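Putative O-GlcNAcase nagJ (Clostridium perfringens, PDB 6PV5) probably hydrolyses N-acetylhexosaminide linkages as a family 84 glycoside hydrolase, the crystallised part holding an N-terminal domain, the catalytic barrel and a following helical domain. Local coordinates at residues F483-N488 and V535-K540; N526-F531 and K570-L575; L558-I563 and A605-N610; Q576-V579 and E585-S588; K595-L600 and P614-V619. One frame throughout, in Å; residues are numbered along the deposited sequence. Where two conformers were deposited one is given.

Overall arrangement
All five contacts lie in the helical region beside the closed eight-stranded barrel, on the same side of the chain's centre. Interaction 1 joins helix 480-487 to helix 521-544; interaction 2 takes the latter onward to helix 548-579, which interactions 3 and 4 also use. Interactions 1 and 3 touch, with centres about 10 Å apart, near the catalytic part. Interaction 4 is at the far tip, its centre about 28 Å from that of interaction 1, yet it touches interaction 2, which joins the tip to the rest. Interaction 5 closes helix 612-619 against helix 583-601 and touches interactions 2 and 3. Along the chain, interactions 1 and 2, 2 and 3, and 3 and 5 interlock.

Interaction 1: F483-N488 and V535-K540; sequences FKIFAN and VQVPNK
V537 overlaps I485 with one of its methyls and approaches F486 with the other. V537 CG1 lies 4.0 Å from I485 CD1 and 4.1 Å from I485 CG2, so it sits against both ends of the branched isoleucine as the two side chains pass at a slant. I485 was modelled in two conformers, and the fit of its tip holds for one of them. With chi1 of V537 at -53°, CG1 stands opposite the carbonyl carbon, and CG2 is placed between the backbone N and that carbon. CG2 faces F486, but the approach is loose: V537 CG2 stays 4.5 Å from F486 CB and meets the root of the phenylalanine, not its ring. The ring packs edge-to-face with F561 of helix 548-579, which V537 also touches, and it reaches L558 and I607 as well. Helix 480-487, which follows the barrel, is thereby set against helix 521-544 of the post-catalytic helical domain. The second helix is kinked here, since P538 has no N-H to offer and the N of N539 also lacks its bond to the preceding turn. No hydrogen bond or salt bridge crosses between 483-488 and 535-540. The chemistry is aliphatic carbon alone, so this contact contributes shape and burial, with no directional bond.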
# COMPACT_ATOMS: atom_id res chain seq x y z
N PHE A 483 -15.99 10.77 -4.07
CA PHE A 483 -15.10 9.67 -4.41
C PHE A 483 -15.48 8.38 -3.69
O PHE A 483 -15.50 7.30 -4.29
CB PHE A 483 -13.63 10.04 -4.14
CG PHE A 483 -12.70 9.15 -4.92
CD1 PHE A 483 -12.35 7.90 -4.42
CD2 PHE A 483 -12.24 9.53 -6.17
CE1 PHE A 483 -11.53 7.05 -5.16
CE2 PHE A 483 -11.42 8.68 -6.90
CZ PHE A 483 -11.06 7.44 -6.40
N LYS A 484 -15.77 8.46 -2.38
CA LYS A 484 -16.10 7.28 -1.61
C LYS A 484 -17.37 6.62 -2.15
O LYS A 484 -17.43 5.40 -2.26
CB LYS A 484 -16.24 7.60 -0.12
CG LYS A 484 -16.50 6.37 0.75
CD LYS A 484 -16.63 6.66 2.21
CE LYS A 484 -16.91 5.42 3.04
NZ LYS A 484 -16.88 5.75 4.48
N ILE A 485 -18.38 7.44 -2.51
CA ILE A 485 -19.60 6.94 -3.13
C ILE A 485 -19.25 6.08 -4.35
O ILE A 485 -19.84 5.02 -4.55
CB ILE A 485 -20.58 8.08 -3.47
CG1 ILE A 485 -21.15 8.74 -2.20
CG2 ILE A 485 -21.69 7.57 -4.38
CD1 ILE A 485 -21.81 10.10 -2.41
N PHE A 486 -18.26 6.52 -5.15
CA PHE A 486 -17.81 5.76 -6.31
C PHE A 486 -17.00 4.53 -5.87
O PHE A 486 -17.26 3.40 -6.31
CB PHE A 486 -16.99 6.70 -7.20
CG PHE A 486 -16.26 6.06 -8.35
CD1 PHE A 486 -16.95 5.65 -9.48
CD2 PHE A 486 -14.88 5.90 -8.32
CE1 PHE A 486 -16.28 5.08 -10.56
CE2 PHE A 486 -14.20 5.32 -9.39
CZ PHE A 486 -14.90 4.92 -10.51
N ALA A 487 -16.00 4.76 -5.00
CA ALA A 487 -15.08 3.71 -4.60
C ALA A 487 -15.80 2.58 -3.86
O ALA A 487 -15.40 1.42 -3.94
CB ALA A 487 -13.98 4.30 -3.75
N ASN A 488 -16.90 2.91 -3.18
CA ASN A 488 -17.72 1.92 -2.48
C ASN A 488 -18.14 0.77 -3.40
O ASN A 488 -18.31 -0.36 -2.94
CB ASN A 488 -18.89 2.60 -1.76
CG ASN A 488 -19.84 1.67 -1.03
OD1 ASN A 488 -19.43 0.76 -0.31
ND2 ASN A 488 -21.13 1.90 -1.20
N VAL A 535 -25.78 8.72 -10.06
CA VAL A 535 -26.01 9.55 -11.24
C VAL A 535 -25.16 10.82 -11.17
O VAL A 535 -24.62 11.25 -12.19
CB VAL A 535 -27.50 9.86 -11.49
CG1 VAL A 535 -27.69 10.97 -12.52
CG2 VAL A 535 -28.23 8.60 -11.94
N GLN A 536 -25.04 11.42 -9.98
CA GLN A 536 -24.50 12.77 -9.86
C GLN A 536 -22.98 12.82 -9.70
O GLN A 536 -22.36 13.82 -10.04
CB GLN A 536 -25.04 13.47 -8.61
CG GLN A 536 -26.55 13.66 -8.57
CD GLN A 536 -26.93 14.15 -7.19
OE1 GLN A 536 -26.55 15.24 -6.78
NE2 GLN A 536 -27.66 13.32 -6.46
N VAL A 537 -22.37 11.80 -9.08
CA VAL A 537 -20.98 12.00 -8.68
C VAL A 537 -20.01 12.03 -9.87
O VAL A 537 -19.03 12.76 -9.79
CB VAL A 537 -20.51 11.10 -7.51
CG1 VAL A 537 -21.41 11.17 -6.29
CG2 VAL A 537 -20.26 9.67 -7.94
N PRO A 538 -20.22 11.31 -11.00
CA PRO A 538 -19.27 11.33 -12.12
C PRO A 538 -18.95 12.73 -12.66
O PRO A 538 -17.79 13.12 -12.71
CB PRO A 538 -19.91 10.40 -13.15
CG PRO A 538 -20.70 9.45 -12.28
CD PRO A 538 -21.34 10.39 -11.28
N ASN A 539 -19.99 13.51 -12.98
CA ASN A 539 -19.82 14.87 -13.45
C ASN A 539 -19.07 15.70 -12.42
O ASN A 539 -18.21 16.51 -12.79
CB ASN A 539 -21.16 15.54 -13.79
CG ASN A 539 -21.68 15.14 -15.16
OD1 ASN A 539 -21.12 14.27 -15.82
ND2 ASN A 539 -22.76 15.78 -15.60
N LYS A 540 -19.42 15.52 -11.13
CA LYS A 540 -18.78 16.35 -10.12
C LYS A 540 -17.30 15.98 -10.01
O LYS A 540 -16.46 16.86 -9.83
CB LYS A 540 -19.38 16.18 -8.72
CG LYS A 540 -20.81 16.67 -8.50
CD LYS A 540 -21.36 15.97 -7.25
CE LYS A 540 -22.87 16.05 -7.07
NZ LYS A 540 -23.29 17.37 -6.55

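Interaction 2: N526-F531 and K570-L575; sequences NLQNEF and KSIEIL
I572 makes the contact of segment 570-575 with L527, Q528 and F531; the segment starts two residues before it, at K570. That lysine turns away from 526-531; its NZ is modelled in a salt bridge with E573 OE1, though doubtfully short, and it also pairs with D589 and E592 of helix 583-601. S571 follows, its OG bonded to A567 O. At I572, chi1 of -75° sets CG1 opposite the carbonyl carbon and an extended chi2 (168°) carries CD1 out to the backbone of Q528. In one of its two deposited conformers, CD1 lies 3.4 Å from Q528 N and 3.7 Å from Q528 CB. It also stands 3.8 Å from L527 CB, and 3.8 Å from F531 CD2, at the ring's edge near its plane. The two segments belong to a helical hairpin, 521-544 followed by 548-579, and run antiparallel at 155° with axes 10.3 Å apart. I574 faces F586 and V619, while L575 reaches W514 of helix 501-515.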
# COMPACT_ATOMS: atom_id res chain seq x y z
N ASN A 526 -34.49 3.73 -0.12
CA ASN A 526 -33.08 3.64 0.20
C ASN A 526 -32.27 3.47 -1.08
O ASN A 526 -31.30 4.18 -1.29
CB ASN A 526 -32.79 2.45 1.13
CG ASN A 526 -33.06 2.75 2.58
OD1 ASN A 526 -33.09 3.92 2.98
ND2 ASN A 526 -33.23 1.72 3.38
N LEU A 527 -32.72 2.54 -1.95
CA LEU A 527 -32.05 2.28 -3.21
C LEU A 527 -32.07 3.52 -4.09
O LEU A 527 -31.06 3.85 -4.70
CB LEU A 527 -32.70 1.07 -3.89
CG LEU A 527 -32.41 -0.27 -3.23
CD1 LEU A 527 -33.04 -1.41 -4.03
CD2 LEU A 527 -30.90 -0.47 -3.05
N GLN A 528 -33.20 4.24 -4.12
CA GLN A 528 -33.34 5.41 -4.98
C GLN A 528 -32.34 6.51 -4.61
O GLN A 528 -31.82 7.20 -5.49
CB GLN A 528 -34.75 5.98 -4.94
CG GLN A 528 -34.96 7.12 -5.93
CD GLN A 528 -36.42 7.49 -5.97
OE1 GLN A 528 -37.15 7.08 -6.87
NE2 GLN A 528 -36.85 8.25 -4.98
N ASN A 529 -32.12 6.70 -3.30
CA ASN A 529 -31.12 7.65 -2.83
C ASN A 529 -29.74 7.25 -3.34
O ASN A 529 -28.99 8.08 -3.84
CB ASN A 529 -31.10 7.74 -1.30
CG ASN A 529 -32.28 8.48 -0.70
OD1 ASN A 529 -32.76 9.46 -1.26
ND2 ASN A 529 -32.73 8.02 0.46
N GLU A 530 -29.38 5.97 -3.18
CA GLU A 530 -28.08 5.50 -3.65
C GLU A 530 -27.90 5.78 -5.15
O GLU A 530 -26.91 6.39 -5.55
CB GLU A 530 -27.87 4.03 -3.33
CG GLU A 530 -26.47 3.52 -3.70
CD GLU A 530 -25.27 4.27 -3.15
OE1 GLU A 530 -25.41 5.02 -2.15
OE2 GLU A 530 -24.16 4.11 -3.73
N PHE A 531 -28.91 5.40 -5.95
CA PHE A 531 -28.84 5.48 -7.40
C PHE A 531 -28.77 6.93 -7.85
O PHE A 531 -28.11 7.24 -8.86
CB PHE A 531 -29.99 4.72 -8.08
CG PHE A 531 -30.03 3.22 -7.85
CD1 PHE A 531 -28.87 2.46 -7.81
CD2 PHE A 531 -31.25 2.56 -7.72
CE1 PHE A 531 -28.93 1.09 -7.62
CE2 PHE A 531 -31.31 1.19 -7.53
CZ PHE A 531 -30.14 0.45 -7.48
N LYS A 570 -34.40 3.31 -13.05
CA LYS A 570 -35.40 2.71 -13.93
C LYS A 570 -35.92 1.39 -13.35
O LYS A 570 -37.11 1.11 -13.44
CB LYS A 570 -34.86 2.50 -15.35
CG LYS A 570 -35.88 2.00 -16.37
CD LYS A 570 -37.07 2.93 -16.57
CE LYS A 570 -36.66 4.34 -16.94
NZ LYS A 570 -37.84 5.23 -16.96
N SER A 571 -35.02 0.59 -12.75
CA SER A 571 -35.42 -0.68 -12.16
C SER A 571 -36.43 -0.46 -11.03
O SER A 571 -37.37 -1.25 -10.89
CB SER A 571 -34.24 -1.50 -11.70
OG SER A 571 -33.37 -1.76 -12.79
N ILE A 572 -36.24 0.59 -10.23
CA ILE A 572 -37.18 0.89 -9.17
C ILE A 572 -38.54 1.20 -9.81
O ILE A 572 -39.56 0.67 -9.38
CB ILE A 572 -36.68 2.04 -8.26
CG1 ILE A 572 -35.57 1.56 -7.32
CG2 ILE A 572 -37.82 2.66 -7.48
CD1 ILE A 572 -34.86 2.68 -6.61
N GLU A 573 -38.52 2.02 -10.86
CA GLU A 573 -39.77 2.40 -11.52
C GLU A 573 -40.51 1.15 -12.00
O GLU A 573 -41.72 1.08 -11.82
CB GLU A 573 -39.51 3.33 -12.71
CG GLU A 573 -39.23 4.76 -12.29
CD GLU A 573 -38.89 5.63 -13.48
OE1 GLU A 573 -38.87 5.12 -14.63
OE2 GLU A 573 -38.64 6.83 -13.27
N ILE A 574 -39.77 0.19 -12.58
CA ILE A 574 -40.34 -1.05 -13.10
C ILE A 574 -41.01 -1.80 -11.96
O ILE A 574 -42.14 -2.28 -12.12
CB ILE A 574 -39.29 -1.93 -13.82
CG1 ILE A 574 -38.79 -1.30 -15.13
CG2 ILE A 574 -39.81 -3.35 -14.05
CD1 ILE A 574 -37.53 -1.96 -15.70
N LEU A 575 -40.31 -1.92 -10.82
CA LEU A 575 -40.88 -2.55 -9.63
C LEU A 575 -42.16 -1.82 -9.19
O LEU A 575 -43.15 -2.45 -8.82
CB LEU A 575 -39.84 -2.60 -8.50
CG LEU A 575 -38.70 -3.61 -8.68
CD1 LEU A 575 -37.68 -3.55 -7.55
CD2 LEU A 575 -39.23 -5.04 -8.82

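Interaction 3: L558-I563 and A605-N610; sequences LSKFEI and ATIANN
The loop between helices 583-601 and 612-619 folds back on helix 548-579, where K560 takes hold of A605 and F561 meets I607. K560 runs out extended, and its NZ donates to A605 O at 2.9 Å, with the C=O···N angle at 174°, almost straight down the carbonyl bond. The chain lies close alongside the same oxygen: K560 CD is 3.1 Å from A605 O. This buried ammonium also bonds I603 O and, weakly, L600 O, so backbone carbonyls around the end of helix 583-601 gather about it and probably stabilise its positive charge. In the post-catalytic helical domain, that gathering is consistent with tying the start of the loop to helix 548-579. Further along, I607 CD1 comes obliquely to the F561 ring, 4.1 Å from F561 CD1, while I607 CG2 lies 4.3 Å from K560 CG. F561 itself packs edge-to-face with F486 and with H489. The backbone of A608, in a left-handed helical conformation, bonds that of H489, and T606 pairs likewise with D413.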
# COMPACT_ATOMS: atom_id res chain seq x y z
N LEU A 558 -16.27 5.87 -14.41
CA LEU A 558 -17.18 6.90 -13.95
C LEU A 558 -18.39 7.02 -14.88
O LEU A 558 -19.50 7.23 -14.42
CB LEU A 558 -16.43 8.23 -13.89
CG LEU A 558 -15.44 8.41 -12.75
CD1 LEU A 558 -14.56 9.62 -13.02
CD2 LEU A 558 -16.15 8.61 -11.41
N SER A 559 -18.16 6.92 -16.20
CA SER A 559 -19.22 7.02 -17.19
C SER A 559 -20.19 5.85 -17.03
O SER A 559 -21.39 6.04 -17.10
CB SER A 559 -18.66 7.06 -18.61
OG SER A 559 -17.74 8.14 -18.70
N LYS A 560 -19.63 4.64 -16.86
CA LYS A 560 -20.43 3.45 -16.65
C LYS A 560 -21.23 3.59 -15.36
O LYS A 560 -22.39 3.18 -15.30
CB LYS A 560 -19.58 2.18 -16.65
CG LYS A 560 -20.40 0.90 -16.62
CD LYS A 560 -19.71 -0.28 -17.20
CE LYS A 560 -20.60 -1.51 -17.21
NZ LYS A 560 -19.87 -2.64 -17.85
N PHE A 561 -20.62 4.22 -14.34
CA PHE A 561 -21.23 4.35 -13.02
C PHE A 561 -22.49 5.21 -13.12
O PHE A 561 -23.48 4.91 -12.47
CB PHE A 561 -20.26 5.05 -12.07
CG PHE A 561 -20.58 5.01 -10.59
CD1 PHE A 561 -20.52 3.83 -9.87
CD2 PHE A 561 -20.84 6.19 -9.90
CE1 PHE A 561 -20.74 3.81 -8.49
CE2 PHE A 561 -21.06 6.17 -8.52
CZ PHE A 561 -21.00 4.99 -7.81
N GLU A 562 -22.44 6.26 -13.93
CA GLU A 562 -23.57 7.14 -14.16
C GLU A 562 -24.74 6.37 -14.77
O GLU A 562 -25.88 6.57 -14.35
CB GLU A 562 -23.19 8.31 -15.07
CG GLU A 562 -24.27 9.38 -15.11
CD GLU A 562 -23.95 10.61 -15.94
OE1 GLU A 562 -22.86 11.18 -15.77
OE2 GLU A 562 -24.80 11.00 -16.74
N ILE A 563 -24.45 5.50 -15.74
CA ILE A 563 -25.46 4.67 -16.40
C ILE A 563 -26.07 3.65 -15.43
O ILE A 563 -27.28 3.41 -15.48
CB ILE A 563 -24.88 3.96 -17.65
CG1 ILE A 563 -24.26 4.93 -18.66
CG2 ILE A 563 -25.91 3.04 -18.30
CD1 ILE A 563 -23.69 4.21 -19.88
N ALA A 605 -15.29 -1.34 -18.96
CA ALA A 605 -14.99 -1.11 -17.55
C ALA A 605 -15.97 -1.88 -16.67
O ALA A 605 -17.13 -2.01 -17.02
CB ALA A 605 -15.03 0.38 -17.32
N THR A 606 -15.46 -2.45 -15.55
CA THR A 606 -16.24 -3.23 -14.61
C THR A 606 -16.36 -2.46 -13.30
O THR A 606 -15.37 -2.07 -12.70
CB THR A 606 -15.61 -4.62 -14.42
OG1 THR A 606 -15.52 -5.23 -15.70
CG2 THR A 606 -16.39 -5.55 -13.52
N ILE A 607 -17.60 -2.21 -12.87
CA ILE A 607 -17.84 -1.51 -11.62
C ILE A 607 -19.24 -1.86 -11.13
O ILE A 607 -20.13 -2.02 -11.96
CB ILE A 607 -17.63 0.02 -11.74
CG1 ILE A 607 -17.77 0.66 -10.36
CG2 ILE A 607 -18.62 0.63 -12.73
CD1 ILE A 607 -16.92 1.85 -10.12
N ALA A 608 -19.43 -2.02 -9.80
CA ALA A 608 -20.76 -2.26 -9.29
C ALA A 608 -21.32 -3.58 -9.84
O ALA A 608 -22.54 -3.75 -9.89
CB ALA A 608 -21.68 -1.09 -9.65
N ASN A 609 -20.42 -4.53 -10.16
CA ASN A 609 -20.72 -5.71 -10.95
C ASN A 609 -21.19 -6.88 -10.07
O ASN A 609 -21.74 -7.83 -10.60
CB ASN A 609 -19.51 -6.19 -11.77
CG ASN A 609 -18.30 -6.41 -10.88
OD1 ASN A 609 -17.87 -5.49 -10.18
ND2 ASN A 609 -17.78 -7.62 -10.85
N ASN A 610 -21.00 -6.80 -8.75
CA ASN A 610 -21.39 -7.87 -7.83
C ASN A 610 -22.75 -7.60 -7.16
O ASN A 610 -23.38 -8.53 -6.68
CB ASN A 610 -20.37 -8.09 -6.68
CG ASN A 610 -18.99 -8.49 -7.16
OD1 ASN A 610 -18.86 -9.29 -8.08
ND2 ASN A 610 -17.95 -7.97 -6.53

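Interaction 4: Q576-V579 and E585-S588; sequences QDIV and EFWS
The F586 ring meets I578 along its CD1-CE1 side, at an oblique angle, while the D577 carboxylate is turned 73° against that of E585. F586 CD1 lies 3.6 Å from I578 CG1, and F586 CE1 lies 3.7 Å from I578 CD1, so the whole outer arm of the isoleucine runs beside one side of the ring. Chi1 of 165° swings the F586 ring off opposite its backbone N, on the flank where I578 waits. At the roots the helices are very close: D577 CB is 3.7 Å from F586 CB. The D577 carboxylate is pushed in among groups that give it no hydrogen bond from segment 585-588. D577 OD1 stands 3.2 Å from E585 O, two acceptors facing each other, and the nearby F586 N is badly angled for a bond. D577 OD2 rests 3.3 Å from E585 CG, while E585 bends at chi2 and carries its own carboxylate off. D589 also brings a like charge near D577, so the buried aspartate may hold a proton more readily than usual. W514 of helix 501-515 touches I578, and E585 N bonds D582 OD1 in the first turn of its helix. Such close contact between the end of one helix and the start of the next, here 548-579 and 583-601 joined by a three-residue turn, is that of a tight antiparallel alpha-hairpin, at the tip of the helical domain.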
# COMPACT_ATOMS: atom_id res chain seq x y z
N GLN A 576 -42.13 -0.48 -9.19
CA GLN A 576 -43.26 0.31 -8.74
C GLN A 576 -44.46 0.10 -9.65
O GLN A 576 -45.58 0.05 -9.16
CB GLN A 576 -42.91 1.79 -8.69
CG GLN A 576 -42.22 2.21 -7.41
CD GLN A 576 -41.60 3.59 -7.53
OE1 GLN A 576 -41.39 4.09 -8.63
NE2 GLN A 576 -41.30 4.19 -6.39
N ASP A 577 -44.22 0.04 -10.97
CA ASP A 577 -45.24 -0.22 -11.98
C ASP A 577 -45.98 -1.52 -11.68
O ASP A 577 -47.19 -1.60 -11.88
CB ASP A 577 -44.67 -0.28 -13.40
CG ASP A 577 -44.02 1.02 -13.83
OD1 ASP A 577 -43.17 0.98 -14.76
OD2 ASP A 577 -44.34 2.06 -13.23
N ILE A 578 -45.24 -2.55 -11.23
CA ILE A 578 -45.81 -3.86 -10.95
C ILE A 578 -46.71 -3.77 -9.72
O ILE A 578 -47.80 -4.32 -9.72
CB ILE A 578 -44.70 -4.92 -10.83
CG1 ILE A 578 -43.97 -5.08 -12.17
CG2 ILE A 578 -45.24 -6.25 -10.31
CD1 ILE A 578 -42.68 -5.87 -12.10
N VAL A 579 -46.25 -3.05 -8.69
CA VAL A 579 -47.04 -2.82 -7.49
C VAL A 579 -48.32 -2.06 -7.84
O VAL A 579 -49.39 -2.41 -7.34
CB VAL A 579 -46.21 -2.11 -6.38
CG1 VAL A 579 -47.08 -1.43 -5.33
CG2 VAL A 579 -45.22 -3.07 -5.72
N GLU A 585 -47.46 1.53 -18.10
CA GLU A 585 -46.25 2.19 -17.61
C GLU A 585 -45.11 1.18 -17.53
O GLU A 585 -43.98 1.51 -17.84
CB GLU A 585 -46.50 2.82 -16.24
CG GLU A 585 -45.45 3.84 -15.84
CD GLU A 585 -45.36 5.07 -16.73
OE1 GLU A 585 -44.24 5.61 -16.86
OE2 GLU A 585 -46.40 5.48 -17.28
N PHE A 586 -45.45 -0.05 -17.13
CA PHE A 586 -44.52 -1.16 -16.99
C PHE A 586 -43.84 -1.47 -18.31
O PHE A 586 -42.64 -1.75 -18.32
CB PHE A 586 -45.20 -2.39 -16.39
CG PHE A 586 -44.41 -3.67 -16.53
CD1 PHE A 586 -43.49 -4.05 -15.57
CD2 PHE A 586 -44.56 -4.47 -17.66
CE1 PHE A 586 -42.76 -5.22 -15.71
CE2 PHE A 586 -43.81 -5.63 -17.81
CZ PHE A 586 -42.92 -6.01 -16.83
N TRP A 587 -44.60 -1.44 -19.41
CA TRP A 587 -44.09 -1.82 -20.72
C TRP A 587 -43.02 -0.83 -21.15
O TRP A 587 -41.96 -1.20 -21.64
CB TRP A 587 -45.21 -1.90 -21.77
N SER A 588 -43.34 0.45 -20.95
CA SER A 588 -42.50 1.57 -21.33
C SER A 588 -41.18 1.56 -20.54
O SER A 588 -40.10 1.68 -21.12
CB SER A 588 -43.27 2.84 -21.12
OG SER A 588 -42.41 3.96 -21.20

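Interaction 5: K595-L600 and P614-V619; sequences KLLRNL and PFIRKV
L597 points from helix 583-601 toward I616 and R617 of helix 612-619, the short last helix of the post-catalytic helical bundle. From CB the leucine leaves at an unusual chi1 of -105°, away from the staggered positions, and CG then comes to 4.0 Å from I616 CG2; leucine and isoleucine lie alongside, pointing opposite ways. Beyond CG the branches part. CD1 meets the start of the arginine, at 4.0 Å from R617 CG. CD2 lies between the I616 methyl and the guanidinium, 4.0 Å from I616 CG2, 3.7 Å from R617 NH1 and 3.8 Å from R617 CZ. The arginine runs extended from CG to NE, which carries CD and NE away from the leucine, and the turn at chi4 of -83° then brings the guanidinium back over L597 CD2. Its charged end is held by two acids: NE pairs in a salt bridge with D613, in the first turn of R617's own helix, and NH2 with D601, the last residue of helix 583-601. The two salt bridges would limit rotation of the guanidinium, presenting a flat surface to the aliphatic tip. I616 continues inward, where it touches A567 and S571 of helix 548-579. No hydrogen bond joins 595-600 to 614-619. Over one face of the R617 guanidinium, L597 CD2 sits 3.6 Å above the plane, displaced toward its rim.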
# COMPACT_ATOMS: atom_id res chain seq x y z
N LYS A 595 -32.85 -0.84 -22.70
CA LYS A 595 -31.92 0.02 -23.44
C LYS A 595 -30.74 0.43 -22.55
O LYS A 595 -29.61 0.43 -23.02
CB LYS A 595 -32.60 1.23 -24.08
CG LYS A 595 -33.34 0.93 -25.38
CD LYS A 595 -33.48 2.13 -26.31
CE LYS A 595 -34.58 3.10 -25.92
NZ LYS A 595 -34.65 4.22 -26.89
N LEU A 596 -31.01 0.76 -21.28
CA LEU A 596 -29.95 1.12 -20.34
C LEU A 596 -29.02 -0.06 -20.10
O LEU A 596 -27.81 0.12 -20.04
CB LEU A 596 -30.56 1.66 -19.04
CG LEU A 596 -31.23 3.02 -19.21
CD1 LEU A 596 -31.96 3.43 -17.94
CD2 LEU A 596 -30.21 4.09 -19.60
N LEU A 597 -29.58 -1.27 -19.95
CA LEU A 597 -28.76 -2.47 -19.82
C LEU A 597 -27.81 -2.61 -21.00
O LEU A 597 -26.63 -2.92 -20.80
CB LEU A 597 -29.64 -3.71 -19.67
CG LEU A 597 -29.72 -4.29 -18.25
CD1 LEU A 597 -30.41 -5.64 -18.26
CD2 LEU A 597 -28.33 -4.40 -17.63
N ARG A 598 -28.32 -2.36 -22.21
CA ARG A 598 -27.50 -2.42 -23.41
C ARG A 598 -26.38 -1.39 -23.35
O ARG A 598 -25.25 -1.73 -23.67
CB ARG A 598 -28.33 -2.24 -24.69
CG ARG A 598 -29.18 -3.45 -25.03
CD ARG A 598 -29.85 -3.54 -26.39
NE ARG A 598 -30.82 -4.63 -26.28
CZ ARG A 598 -30.52 -5.93 -26.17
NH1 ARG A 598 -29.26 -6.34 -26.19
NH2 ARG A 598 -31.50 -6.81 -26.06
N ASN A 599 -26.68 -0.16 -22.94
CA ASN A 599 -25.64 0.86 -22.80
C ASN A 599 -24.52 0.39 -21.85
O ASN A 599 -23.36 0.67 -22.11
CB ASN A 599 -26.22 2.20 -22.35
CG ASN A 599 -27.27 2.74 -23.30
OD1 ASN A 599 -27.45 2.20 -24.40
ND2 ASN A 599 -27.95 3.81 -22.91
N LEU A 600 -24.87 -0.29 -20.75
CA LEU A 600 -23.93 -0.77 -19.73
C LEU A 600 -23.03 -1.85 -20.31
O LEU A 600 -21.82 -1.82 -20.14
CB LEU A 600 -24.70 -1.36 -18.54
CG LEU A 600 -25.31 -0.31 -17.61
CD1 LEU A 600 -26.29 -0.93 -16.62
CD2 LEU A 600 -24.21 0.48 -16.92
N PRO A 614 -26.37 -7.35 -10.92
CA PRO A 614 -27.39 -8.41 -10.83
C PRO A 614 -28.79 -7.94 -10.44
O PRO A 614 -29.79 -8.56 -10.83
CB PRO A 614 -26.86 -9.40 -9.78
CG PRO A 614 -25.72 -8.64 -9.06
CD PRO A 614 -25.20 -7.64 -10.07
N PHE A 615 -28.85 -6.87 -9.64
CA PHE A 615 -30.13 -6.30 -9.26
C PHE A 615 -30.88 -5.83 -10.52
O PHE A 615 -32.01 -6.24 -10.77
CB PHE A 615 -29.98 -5.14 -8.28
CG PHE A 615 -31.29 -4.42 -8.01
CD1 PHE A 615 -32.32 -5.06 -7.31
CD2 PHE A 615 -31.53 -3.14 -8.50
CE1 PHE A 615 -33.52 -4.41 -7.07
CE2 PHE A 615 -32.74 -2.50 -8.25
CZ PHE A 615 -33.74 -3.14 -7.56
N ILE A 616 -30.26 -4.98 -11.32
CA ILE A 616 -30.89 -4.49 -12.53
C ILE A 616 -31.25 -5.65 -13.46
O ILE A 616 -32.33 -5.65 -14.03
CB ILE A 616 -30.00 -3.45 -13.20
CG1 ILE A 616 -29.85 -2.24 -12.28
CG2 ILE A 616 -30.58 -3.05 -14.56
CD1 ILE A 616 -28.53 -1.51 -12.47
N ARG A 617 -30.38 -6.66 -13.57
CA ARG A 617 -30.68 -7.78 -14.46
C ARG A 617 -31.82 -8.63 -13.91
O ARG A 617 -32.55 -9.21 -14.69
CB ARG A 617 -29.45 -8.65 -14.76
CG ARG A 617 -28.43 -7.96 -15.65
CD ARG A 617 -27.17 -8.79 -15.88
NE ARG A 617 -26.07 -7.85 -16.08
CZ ARG A 617 -25.79 -7.25 -17.23
NH1 ARG A 617 -26.49 -7.54 -18.32
NH2 ARG A 617 -24.77 -6.41 -17.31
N LYS A 618 -31.94 -8.75 -12.58
CA LYS A 618 -33.02 -9.55 -12.01
C LYS A 618 -34.37 -8.89 -12.27
O LYS A 618 -35.35 -9.56 -12.52
CB LYS A 618 -32.85 -9.74 -10.50
CG LYS A 618 -33.74 -10.81 -9.88
CD LYS A 618 -33.33 -11.21 -8.48
CE LYS A 618 -34.49 -11.83 -7.72
NZ LYS A 618 -34.09 -12.36 -6.38
N VAL A 619 -34.41 -7.56 -12.19
CA VAL A 619 -35.64 -6.81 -12.42
C VAL A 619 -36.16 -7.07 -13.83
O VAL A 619 -37.35 -7.23 -14.03
CB VAL A 619 -35.43 -5.31 -12.13
CG1 VAL A 619 -36.55 -4.45 -12.69
CG2 VAL A 619 -35.21 -5.05 -10.65